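PDB 7N7Z: acetyl-CoA C-acetyltransferase from Syntrophomonas wolfei subsp. wolfei, which probably catalyses the thiolase condensation of two acetyl-CoA molecules into acetoacetyl-CoA and free CoA, and the reverse cleavage. Local coordinates for residues B[49-60]-B[78-89]. Residues are numbered along the deposited sequence; the frame is centred on the assembly and turned at random.
Sequences PGIIDEIVGATC and GLPVRSGSCMVS
Arg82 reaches across to Asp53 and closes both terminal nitrogens on one carboxylate oxygen: OD1 lies 3.0 Å from NH1 and 2.9 Å from NH2, at the guanidinium edge and almost in its plane, while the carboxylate is turned 62° against that plane. From its place in the Pro80–Ser83 type I turn, the arginine chain runs extended from CG to NE; a water links NE to Gly50 O. The other oxygen, Asp53 OD2, accepts from Asp112 N and Ile113 N, so the carboxylate ties three chain segments together. A leucine in place of Arg82 would probably leave Asp53 OD1 without its charged mate and Gly50 O without the water bridge. Beside the salt bridge, the Pro80 ring lies against the carbonyls of Gly50 and Ile52, its CD 3.2 Å from Ile52 O. Leu79 slants across Ile52, its CD1 3.8 Å from Ile52 CD1, and turns CD2 toward Ile55 CB. From here the strands run parallel, bonded alternately from Gly84 N to Asp53 O through to Thr59 N to Val88 O, with weak links at Cys86 N and at that last bond. Val56 holds CG1 anti to its N (chi1 -173°), directing it to Cys86 SG at 3.8 Å and to Val88 CG1. On the other face, Met87, extended through chi1 (-177°) and chi2, brings SD to 3.6 Å from Thr59 CG2. Strand 84-89 is outermost in its chain, yet Met87–Ser89 pair antiparallel with a strand of the second subunit. With helix 69-76 between them, the strands form a beta-alpha-beta unit of the thiolase N-terminal domain, ending near the predicted nucleophile Cys92.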
loop_
_atom_site.group_PDB
_atom_site.type_symbol
_atom_site.label_atom_id
_atom_site.label_comp_id
_atom_site.label_asym_id
_atom_site.label_seq_id
_atom_site.Cartn_x
_atom_site.Cartn_y
_atom_site.Cartn_z
ATOM N N PRO B 49 21.829 -6.870 35.072
ATOM C CA PRO B 49 20.931 -5.966 34.336
ATOM C C PRO B 49 19.852 -5.340 35.203
ATOM O O PRO B 49 19.293 -4.307 34.815
ATOM C CB PRO B 49 20.323 -6.868 33.250
ATOM C CG PRO B 49 20.578 -8.271 33.707
ATOM C CD PRO B 49 21.846 -8.224 34.492
ATOM N N GLY B 50 19.552 -5.917 36.366
ATOM C CA GLY B 50 18.482 -5.415 37.208
ATOM C C GLY B 50 18.763 -4.081 37.871
ATOM O O GLY B 50 17.834 -3.483 38.422
ATOM N N ILE B 51 20.008 -3.604 37.837
ATOM C CA ILE B 51 20.378 -2.344 38.470
ATOM C C ILE B 51 20.711 -1.260 37.461
ATOM O O ILE B 51 21.019 -0.128 37.865
ATOM C CB ILE B 51 21.550 -2.533 39.453
ATOM C CG1 ILE B 51 22.844 -2.835 38.692
ATOM C CG2 ILE B 51 21.232 -3.645 40.442
ATOM C CD1 ILE B 51 23.985 -3.296 39.575
ATOM N N ILE B 52 20.664 -1.559 36.164
ATOM C CA ILE B 52 20.918 -0.541 35.152
ATOM C C ILE B 52 19.818 0.511 35.225
ATOM O O ILE B 52 18.628 0.185 35.304
ATOM C CB ILE B 52 21.009 -1.179 33.757
ATOM C CG1 ILE B 52 22.248 -2.077 33.679
ATOM C CG2 ILE B 52 21.047 -0.102 32.677
ATOM C CD1 ILE B 52 22.384 -2.851 32.375
ATOM N N ASP B 53 20.216 1.785 35.196
ATOM C CA ASP B 53 19.279 2.863 35.493
ATOM C C ASP B 53 18.430 3.255 34.291
ATOM O O ASP B 53 17.314 3.757 34.467
ATOM C CB ASP B 53 20.039 4.090 36.002
ATOM C CG ASP B 53 20.638 3.871 37.375
ATOM O OD1 ASP B 53 19.920 3.362 38.260
ATOM O OD2 ASP B 53 21.827 4.207 37.568
ATOM N N GLU B 54 18.926 3.049 33.074
ATOM C CA GLU B 54 18.201 3.485 31.890
ATOM C C GLU B 54 18.763 2.774 30.670
ATOM O O GLU B 54 19.800 2.110 30.732
ATOM C CB GLU B 54 18.296 5.005 31.707
ATOM C CG GLU B 54 19.687 5.492 31.294
ATOM C CD GLU B 54 19.729 6.977 30.987
ATOM O OE1 GLU B 54 18.660 7.559 30.712
ATOM O OE2 GLU B 54 20.833 7.558 31.013
ATOM N N ILE B 55 18.059 2.933 29.554
ATOM C CA ILE B 55 18.576 2.597 28.236
ATOM C C ILE B 55 18.358 3.806 27.338
ATOM O O ILE B 55 17.253 4.360 27.293
ATOM C CB ILE B 55 17.901 1.348 27.636
ATOM C CG1 ILE B 55 18.513 1.029 26.267
ATOM C CG2 ILE B 55 16.397 1.550 27.518
ATOM C CD1 ILE B 55 17.966 -0.225 25.624
ATOM N N VAL B 56 19.412 4.227 26.649
ATOM C CA VAL B 56 19.328 5.252 25.615
ATOM C C VAL B 56 19.545 4.544 24.286
ATOM O O VAL B 56 20.666 4.130 23.966
ATOM C CB VAL B 56 20.351 6.374 25.831
ATOM C CG1 VAL B 56 20.115 7.501 24.839
ATOM C CG2 VAL B 56 20.273 6.893 27.260
ATOM N N GLY B 57 18.469 4.388 23.518
ATOM C CA GLY B 57 18.504 3.629 22.282
ATOM C C GLY B 57 18.673 4.540 21.080
ATOM O O GLY B 57 17.961 5.536 20.935
ATOM N N ALA B 58 19.619 4.180 20.220
ATOM C CA ALA B 58 19.895 4.918 18.998
ATOM C C ALA B 58 19.414 4.128 17.790
ATOM O O ALA B 58 19.602 2.909 17.717
ATOM C CB ALA B 58 21.390 5.215 18.863
ATOM N N THR B 59 18.783 4.829 16.853
ATOM C CA THR B 59 18.356 4.253 15.586
ATOM C C THR B 59 17.886 5.387 14.691
ATOM O O THR B 59 17.383 6.404 15.178
ATOM C CB THR B 59 17.235 3.220 15.768
ATOM O OG1 THR B 59 17.144 2.404 14.592
ATOM C CG2 THR B 59 15.896 3.908 16.003
ATOM N N CYS B 60 18.053 5.204 13.382
ATOM C CA CYS B 60 17.653 6.241 12.440
ATOM C C CYS B 60 16.229 6.034 11.931
ATOM O O CYS B 60 15.492 7.013 11.763
ATOM C CB CYS B 60 18.638 6.294 11.266
ATOM S SG CYS B 60 18.176 7.428 9.926
ATOM N N GLY B 78 16.550 -7.451 30.669
ATOM C CA GLY B 78 16.446 -7.526 32.112
ATOM C C GLY B 78 16.629 -6.227 32.862
ATOM O O GLY B 78 16.921 -6.265 34.065
ATOM N N LEU B 79 16.470 -5.083 32.203
ATOM C CA LEU B 79 16.496 -3.825 32.929
ATOM C C LEU B 79 15.303 -3.771 33.882
ATOM O O LEU B 79 14.251 -4.356 33.607
ATOM C CB LEU B 79 16.454 -2.637 31.971
ATOM C CG LEU B 79 17.784 -1.916 31.738
ATOM C CD1 LEU B 79 18.816 -2.865 31.149
ATOM C CD2 LEU B 79 17.592 -0.702 30.842
ATOM N N PRO B 80 15.434 -3.081 35.013
ATOM C CA PRO B 80 14.294 -2.959 35.924
ATOM C C PRO B 80 13.237 -2.031 35.350
ATOM O O PRO B 80 13.536 -1.097 34.603
ATOM C CB PRO B 80 14.918 -2.379 37.196
ATOM C CG PRO B 80 16.081 -1.590 36.701
ATOM C CD PRO B 80 16.602 -2.316 35.485
ATOM N N VAL B 81 11.978 -2.302 35.709
ATOM C CA VAL B 81 10.877 -1.491 35.202
ATOM C C VAL B 81 11.001 -0.043 35.653
ATOM O O VAL B 81 10.396 0.848 35.047
ATOM C CB VAL B 81 9.519 -2.085 35.639
ATOM C CG1 VAL B 81 9.454 -3.571 35.315
ATOM C CG2 VAL B 81 9.277 -1.840 37.124
ATOM N N ARG B 82 11.772 0.216 36.712
ATOM C CA ARG B 82 12.009 1.587 37.148
ATOM C C ARG B 82 12.941 2.339 36.208
ATOM O O ARG B 82 12.990 3.573 36.261
ATOM C CB ARG B 82 12.598 1.597 38.561
ATOM C CG ARG B 82 13.929 0.859 38.689
ATOM C CD ARG B 82 14.765 1.383 39.851
ATOM N NE ARG B 82 16.153 0.940 39.767
ATOM C CZ ARG B 82 17.174 1.699 39.389
ATOM N NH1 ARG B 82 17.010 2.969 39.052
ATOM N NH2 ARG B 82 18.394 1.170 39.346
ATOM N N SER B 83 13.671 1.629 35.352
ATOM C CA SER B 83 14.711 2.248 34.545
ATOM C C SER B 83 14.114 3.198 33.511
ATOM O O SER B 83 12.959 3.070 33.095
ATOM C CB SER B 83 15.550 1.179 33.840
ATOM O OG SER B 83 14.742 0.343 33.028
ATOM N N GLY B 84 14.931 4.169 33.097
ATOM C CA GLY B 84 14.519 5.089 32.064
ATOM C C GLY B 84 14.674 4.504 30.673
ATOM O O GLY B 84 15.352 3.502 30.453
ATOM N N SER B 85 14.019 5.149 29.712
ATOM C CA SER B 85 14.068 4.697 28.330
ATOM C C SER B 85 13.795 5.878 27.414
ATOM O O SER B 85 12.957 6.729 27.722
ATOM C CB SER B 85 13.051 3.581 28.072
ATOM O OG SER B 85 11.724 4.073 28.161
ATOM N N CYS B 86 14.509 5.923 26.295
ATOM C CA CYS B 86 14.270 6.934 25.275
ATOM C C CYS B 86 14.974 6.503 23.999
ATOM O O CYS B 86 15.883 5.667 24.020
ATOM C CB CYS B 86 14.752 8.318 25.721
ATOM S SG CYS B 86 16.527 8.584 25.541
ATOM N N MET B 87 14.537 7.084 22.886
ATOM C CA MET B 87 15.081 6.797 21.567
ATOM C C MET B 87 15.572 8.096 20.950
ATOM O O MET B 87 14.831 9.083 20.905
ATOM C CB MET B 87 14.027 6.146 20.672
ATOM C CG MET B 87 14.542 5.743 19.306
ATOM S SD MET B 87 13.396 4.634 18.475
ATOM C CE MET B 87 12.108 5.794 18.050
ATOM N N VAL B 88 16.815 8.094 20.480
ATOM C CA VAL B 88 17.463 9.288 19.956
ATOM C C VAL B 88 17.885 9.025 18.521
ATOM O O VAL B 88 18.199 7.892 18.141
ATOM C CB VAL B 88 18.677 9.701 20.818
ATOM C CG1 VAL B 88 19.600 8.515 21.033
ATOM C CG2 VAL B 88 19.436 10.867 20.186
ATOM N N SER B 89 17.892 10.088 17.721
ATOM C CA SER B 89 18.329 10.006 16.336
ATOM C C SER B 89 19.115 11.255 15.973
ATOM O O SER B 89 18.638 12.376 16.177
ATOM C CB SER B 89 17.137 9.843 15.384
ATOM O OG SER B 89 17.580 9.740 14.043
HETATM O O HOH W 1 17.157 -2.050 40.293
HETATM O O HOH W 2 16.031 9.728 11.841
#